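Taurine:2-oxoglutarate aminotransferase (Bifidobacterium kashiwanohense PV20-2, PDB 6JIX) probably transfers the amino group of taurine to 2-oxoglutarate, using pyridoxal 5'-phosphate as cofactor in the manner of class-III aminotransferases. Local coordinates at residues Y49-S54 and L61-P66; P32-D37 and W42-K47. One frame throughout, in Å; residues are numbered along the deposited sequence.

Contact 1 (Y49-S54 and L61-P66); sequences YTDMSS and LGHELP. With GLU (glutamic acid), chain N.
The carboxylate of Asp51 meets the imidazole of His63 at its NE2 edge, and this one pair makes the whole contact. His63 NE2 donates to Asp51 OD2 over 2.8 Å, with an N-H...O angle of 154°. The acceptor lies close to the imidazole plane, and the ring and carboxylate planes are only 13° apart, although the side chains themselves cross at about a right angle. On the aspartate the N-H comes to the anti side of OD2, tilted somewhat out of the carboxylate plane. Asp51 reaches across because its CG stands anti to the backbone N (chi1 -171°), which carries the carboxylate away from the backbone toward the ring.

The other oxygen is also held: Asp51 OD1 accepts from the backbone N of Leu55, so both ends of the carboxylate are gripped and its rotation is fixed. A bound glutamate lies on this side, its O 3.5 Å from Asp51 OD1 and 3.4 Å from Ser53 OG; both residues belong to its pocket. With an alanine at Asp51, the NE2 proton of His63 would probably lose its acceptor and the imidazole would be freer to turn, while the Leu55 N-H would lose its mate.

Asp51 also starts a type I turn that runs to Ser54, with Ser54 N bonded to Asp51 O at 3.3 Å. The contact is buried where strand 48-51, between strands 40-43 and 407-408, gives way to helix 54-57, and the histidine comes from the loop that leads into helix 66-78, with Leu65 at its N-cap.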
loop_
_atom_site.group_PDB
_atom_site.type_symbol
_atom_site.label_atom_id
_atom_site.label_comp_id
_atom_site.label_asym_id
_atom_site.label_seq_id
_atom_site.Cartn_x
_atom_site.Cartn_y
_atom_site.Cartn_z
ATOM N N TYR A 49 6.921 -23.493 15.756
ATOM C CA TYR A 49 7.931 -23.096 14.786
ATOM C C TYR A 49 8.711 -21.924 15.364
ATOM O O TYR A 49 8.116 -20.956 15.844
ATOM C CB TYR A 49 7.280 -22.734 13.434
ATOM C CG TYR A 49 6.478 -23.897 12.897
ATOM C CD1 TYR A 49 7.072 -24.882 12.099
ATOM C CD2 TYR A 49 5.141 -24.062 13.257
ATOM C CE1 TYR A 49 6.342 -25.986 11.648
ATOM C CE2 TYR A 49 4.398 -25.159 12.813
ATOM C CZ TYR A 49 5.002 -26.119 12.011
ATOM O OH TYR A 49 4.245 -27.193 11.580
ATOM N N THR A 50 10.034 -21.998 15.298
ATOM C CA THR A 50 10.880 -20.897 15.728
ATOM C C THR A 50 11.085 -20.004 14.515
ATOM O O THR A 50 11.608 -20.453 13.483
ATOM C CB THR A 50 12.223 -21.399 16.277
ATOM O OG1 THR A 50 12.018 -22.583 17.065
ATOM C CG2 THR A 50 12.891 -20.345 17.151
ATOM N N ASP A 51 10.695 -18.736 14.643
ATOM C CA ASP A 51 10.623 -17.843 13.489
ATOM C C ASP A 51 12.014 -17.278 13.194
ATOM O O ASP A 51 12.337 -16.120 13.471
ATOM C CB ASP A 51 9.603 -16.744 13.750
ATOM C CG ASP A 51 9.317 -15.914 12.524
ATOM O OD1 ASP A 51 9.733 -16.321 11.413
ATOM O OD2 ASP A 51 8.670 -14.851 12.680
ATOM N N MET A 52 12.844 -18.112 12.572
ATOM C CA MET A 52 14.221 -17.738 12.281
ATOM C C MET A 52 14.367 -16.767 11.097
ATOM O O MET A 52 15.469 -16.244 10.878
ATOM C CB MET A 52 15.034 -19.016 12.046
ATOM C CG MET A 52 15.142 -19.867 13.293
ATOM S SD MET A 52 15.871 -18.950 14.674
ATOM C CE MET A 52 17.565 -18.812 14.068
ATOM N N SER A 53 13.290 -16.466 10.366
ATOM C CA SER A 53 13.326 -15.461 9.310
ATOM C C SER A 53 12.533 -14.211 9.675
ATOM O O SER A 53 12.332 -13.340 8.817
ATOM C CB SER A 53 12.774 -16.038 8.006
ATOM O OG SER A 53 11.351 -16.058 8.050
ATOM N N SER A 54 12.063 -14.111 10.921
ATOM C CA SER A 54 11.243 -12.983 11.352
ATOM C C SER A 54 10.067 -12.764 10.406
ATOM O O SER A 54 9.700 -11.626 10.092
ATOM C CB SER A 54 12.077 -11.716 11.475
ATOM O OG SER A 54 12.679 -11.675 12.744
ATOM N N LEU A 61 10.822 -7.293 16.544
ATOM C CA LEU A 61 10.738 -7.436 17.994
ATOM C C LEU A 61 9.957 -8.679 18.413
ATOM O O LEU A 61 9.345 -8.691 19.489
ATOM C CB LEU A 61 10.111 -6.188 18.615
ATOM C CG LEU A 61 10.963 -4.934 18.450
ATOM C CD1 LEU A 61 10.281 -3.721 19.052
ATOM C CD2 LEU A 61 12.326 -5.174 19.091
ATOM N N GLY A 62 9.980 -9.732 17.592
ATOM C CA GLY A 62 9.193 -10.902 17.883
ATOM C C GLY A 62 7.715 -10.620 17.676
ATOM O O GLY A 62 7.310 -9.634 17.065
ATOM N N HIS A 63 6.903 -11.529 18.203
ATOM C CA HIS A 63 5.456 -11.467 18.066
ATOM C C HIS A 63 4.793 -11.129 19.398
ATOM O O HIS A 63 5.271 -11.510 20.473
ATOM C CB HIS A 63 4.932 -12.792 17.511
ATOM C CG HIS A 63 5.550 -13.164 16.196
ATOM N ND1 HIS A 63 5.220 -12.535 15.011
ATOM C CD2 HIS A 63 6.504 -14.074 15.885
ATOM C CE1 HIS A 63 5.919 -13.067 14.025
ATOM N NE2 HIS A 63 6.706 -14.002 14.528
ATOM N N GLU A 64 3.699 -10.372 19.322
ATOM C CA GLU A 64 2.865 -10.056 20.484
ATOM C C GLU A 64 3.649 -9.336 21.577
ATOM O O GLU A 64 3.268 -9.373 22.752
ATOM C CB GLU A 64 2.198 -11.312 21.051
ATOM C CG GLU A 64 1.142 -11.885 20.134
ATOM C CD GLU A 64 -0.120 -11.066 20.129
ATOM O OE1 GLU A 64 -0.870 -11.175 21.108
ATOM O OE2 GLU A 64 -0.371 -10.322 19.162
ATOM N N LEU A 65 4.729 -8.663 21.206
ATOM C CA LEU A 65 5.461 -7.855 22.154
ATOM C C LEU A 65 4.490 -6.939 22.883
ATOM O O LEU A 65 3.839 -6.110 22.240
ATOM C CB LEU A 65 6.526 -7.030 21.447
ATOM C CG LEU A 65 7.447 -6.319 22.426
ATOM C CD1 LEU A 65 8.643 -7.189 22.700
ATOM C CD2 LEU A 65 7.854 -4.961 21.877
ATOM N N PRO A 66 4.367 -7.048 24.201
ATOM C CA PRO A 66 3.355 -6.247 24.911
ATOM C C PRO A 66 3.418 -4.753 24.624
ATOM O O PRO A 66 2.365 -4.107 24.574
ATOM C CB PRO A 66 3.653 -6.563 26.378
ATOM C CG PRO A 66 4.204 -7.959 26.327
ATOM C CD PRO A 66 5.084 -7.962 25.110
HETATM N N GLU N . 8.714 -19.203 5.469
HETATM C CA GLU N . 8.882 -17.900 6.086
HETATM C C GLU N . 8.051 -17.767 7.364
HETATM O O GLU N . 8.587 -17.914 8.523
HETATM C CB GLU N . 8.414 -16.857 5.082
HETATM C CG GLU N . 7.100 -17.299 4.470
HETATM C CD GLU N . 6.676 -16.372 3.341
HETATM O OE1 GLU N . 7.570 -16.107 2.498
HETATM O OE2 GLU N . 5.493 -15.885 3.247
HETATM O OXT GLU N . 6.830 -17.498 7.239
#

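Contact 2 (P32-D37 and W42-K47); sequences PIKKAD and WDYDGK
Pro32 opens the contact by laying its ring against Tyr44, CB 3.6 Å from CD1 of the tyrosine, while its carbonyl O accepts a CA-H...O contact from Asp43 and a weak hydrogen bond from Tyr44 N. Ile33 sits opposite Asp43 in a non-hydrogen-bonded pair; its CG2 and CD1 come up to Trp42 O, and its own carbonyl O accepts a hydrogen bond from a water that is also 2.7 Å from Tyr44 OH. Lys34 N donates a nearly straight bond (170°) to Trp42 O at 2.9 Å, and Lys34 CB stands squarely over the Tyr44 ring, 3.5 Å from the centroid, a CH-pi contact. CG anti to the backbone N (chi1 161°) carries the aliphatic chain on across that face, bringing CD to 3.6 Å from Tyr44 CD2.

At Lys35 the carbonyl O accepts from Trp42 N, again at 2.9 Å, and the two side chains run alongside each other. The indole then presents its edge to the last residues: Trp42 CZ3 lies 3.6 Å from Asp37 N and close to Asp37 CB. Beyond the strand pairing, Asp43 OD1 accepts from Lys47 N, and OD2 is bonded by Tyr49 OH. This is an antiparallel beta hairpin, strands 33-37 and 40-43, with a beta bulge where the register slips by one between Ile33 and Lys35, and a type I turn from Asp43 to Gly46 leading on to strand 48-51.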
loop_
_atom_site.group_PDB
_atom_site.type_symbol
_atom_site.label_atom_id
_atom_site.label_comp_id
_atom_site.label_asym_id
_atom_site.label_seq_id
_atom_site.Cartn_x
_atom_site.Cartn_y
_atom_site.Cartn_z
ATOM N N PRO A 32 -2.148 -23.951 8.716
ATOM C CA PRO A 32 -2.906 -22.918 9.438
ATOM C C PRO A 32 -2.248 -22.526 10.757
ATOM O O PRO A 32 -1.876 -23.400 11.547
ATOM C CB PRO A 32 -4.267 -23.585 9.652
ATOM C CG PRO A 32 -3.919 -25.030 9.824
ATOM C CD PRO A 32 -2.667 -25.300 9.005
ATOM N N ILE A 33 -2.052 -21.225 10.979
ATOM C CA ILE A 33 -1.369 -20.711 12.160
ATOM C C ILE A 33 -2.404 -20.102 13.094
ATOM O O ILE A 33 -3.221 -19.266 12.679
ATOM C CB ILE A 33 -0.280 -19.695 11.785
ATOM C CG1 ILE A 33 0.823 -20.403 11.004
ATOM C CG2 ILE A 33 0.314 -19.066 13.022
ATOM C CD1 ILE A 33 1.564 -21.452 11.791
ATOM N N LYS A 34 -2.363 -20.532 14.356
ATOM C CA LYS A 34 -3.373 -20.219 15.361
ATOM C C LYS A 34 -2.953 -19.097 16.294
ATOM O O LYS A 34 -3.815 -18.339 16.763
ATOM C CB LYS A 34 -3.696 -21.487 16.173
ATOM C CG LYS A 34 -4.382 -21.291 17.524
ATOM C CD LYS A 34 -4.974 -22.617 18.002
ATOM C CE LYS A 34 -6.061 -22.426 19.045
ATOM N NZ LYS A 34 -5.455 -22.539 20.411
ATOM N N LYS A 35 -1.649 -18.965 16.551
ATOM C CA LYS A 35 -1.147 -18.058 17.570
ATOM C C LYS A 35 0.331 -17.799 17.304
ATOM O O LYS A 35 1.027 -18.636 16.724
ATOM C CB LYS A 35 -1.384 -18.642 18.975
ATOM C CG LYS A 35 -0.570 -18.018 20.111
ATOM C CD LYS A 35 -1.357 -16.937 20.849
ATOM C CE LYS A 35 -0.441 -15.832 21.386
ATOM N NZ LYS A 35 -1.178 -14.719 22.065
ATOM N N ALA A 36 0.799 -16.625 17.729
ATOM C CA ALA A 36 2.215 -16.287 17.689
ATOM C C ALA A 36 2.586 -15.549 18.966
ATOM O O ALA A 36 1.756 -14.844 19.551
ATOM C CB ALA A 36 2.573 -15.398 16.483
ATOM N N ASP A 37 3.844 -15.715 19.387
ATOM C CA ASP A 37 4.335 -15.078 20.603
ATOM C C ASP A 37 5.863 -15.152 20.723
ATOM O O ASP A 37 6.466 -16.220 20.552
ATOM C CB ASP A 37 3.657 -15.713 21.824
ATOM C CG ASP A 37 4.123 -15.108 23.121
ATOM O OD1 ASP A 37 4.047 -13.869 23.268
ATOM O OD2 ASP A 37 4.609 -15.876 23.971
ATOM N N TRP A 42 2.499 -21.096 16.214
ATOM C CA TRP A 42 1.979 -22.448 16.377
ATOM C C TRP A 42 0.899 -22.740 15.353
ATOM O O TRP A 42 0.018 -21.906 15.115
ATOM C CB TRP A 42 1.402 -22.642 17.791
ATOM C CG TRP A 42 2.447 -22.626 18.881
ATOM C CD1 TRP A 42 3.049 -23.710 19.466
ATOM C CD2 TRP A 42 3.015 -21.469 19.505
ATOM N NE1 TRP A 42 3.956 -23.294 20.404
ATOM C CE2 TRP A 42 3.954 -21.925 20.452
ATOM C CE3 TRP A 42 2.815 -20.091 19.359
ATOM C CZ2 TRP A 42 4.695 -21.049 21.250
ATOM C CZ3 TRP A 42 3.555 -19.226 20.154
ATOM C CH2 TRP A 42 4.483 -19.707 21.081
ATOM N N ASP A 43 0.927 -23.952 14.797
ATOM C CA ASP A 43 -0.189 -24.400 13.973
ATOM C C ASP A 43 -1.288 -24.943 14.890
ATOM O O ASP A 43 -1.134 -24.998 16.111
ATOM C CB ASP A 43 0.273 -25.437 12.938
ATOM C CG ASP A 43 0.897 -26.691 13.571
ATOM O OD1 ASP A 43 0.399 -27.125 14.641
ATOM O OD2 ASP A 43 1.877 -27.245 12.994
ATOM N N TYR A 44 -2.408 -25.369 14.311
ATOM C CA TYR A 44 -3.540 -25.722 15.153
ATOM C C TYR A 44 -3.369 -27.064 15.857
ATOM O O TYR A 44 -4.161 -27.374 16.757
ATOM C CB TYR A 44 -4.831 -25.702 14.338
ATOM C CG TYR A 44 -5.431 -24.313 14.169
ATOM C CD1 TYR A 44 -4.975 -23.451 13.172
ATOM C CD2 TYR A 44 -6.460 -23.866 14.990
ATOM C CE1 TYR A 44 -5.540 -22.185 12.996
ATOM C CE2 TYR A 44 -7.020 -22.602 14.829
ATOM C CZ TYR A 44 -6.560 -21.767 13.827
ATOM O OH TYR A 44 -7.103 -20.511 13.655
ATOM N N ASP A 45 -2.377 -27.870 15.468
ATOM C CA ASP A 45 -2.013 -29.084 16.201
ATOM C C ASP A 45 -1.065 -28.825 17.374
ATOM O O ASP A 45 -0.727 -29.769 18.098
ATOM C CB ASP A 45 -1.382 -30.120 15.255
ATOM C CG ASP A 45 -2.237 -30.392 14.023
ATOM O OD1 ASP A 45 -3.468 -30.537 14.176
ATOM O OD2 ASP A 45 -1.682 -30.454 12.902
ATOM N N GLY A 46 -0.591 -27.598 17.563
ATOM C CA GLY A 46 0.274 -27.317 18.677
ATOM C C GLY A 46 1.760 -27.398 18.385
ATOM O O GLY A 46 2.561 -27.131 19.295
ATOM N N LYS A 47 2.166 -27.807 17.175
ATOM C CA LYS A 47 3.590 -27.809 16.857
ATOM C C LYS A 47 4.120 -26.381 16.809
ATOM O O LYS A 47 3.468 -25.476 16.286
ATOM C CB LYS A 47 3.889 -28.518 15.535
ATOM C CG LYS A 47 5.370 -28.921 15.452
ATOM C CD LYS A 47 5.928 -28.938 14.044
ATOM C CE LYS A 47 7.378 -29.424 14.055
ATOM N NZ LYS A 47 7.599 -30.526 13.076
HETATM O O HOH W 1 -5.802 -18.174 13.208
#

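In the fold
Contact 1 is the buried one, a single histidine-carboxylate hydrogen bond beside a glutamate pocket; contact 2 lies farther from the chain's centre, is partly exposed, and spreads over backbone bonds, a tyrosine face and a tryptophan edge. Both belong to the same four-stranded sheet: contact 2 pairs strand 33-37, outermost of the sheet within this chain, with 40-43, and contact 1 departs from the next strand, 48-51. They also touch directly: His63 CB packs on Ala36 CB and Asp37 N, so strand 33-37 also backs the loop that supplies the histidine. Both reach the second subunit, contact 1 at Glu64 and contact 2 more widely, where Asn78 of that subunit bonds Lys34 O.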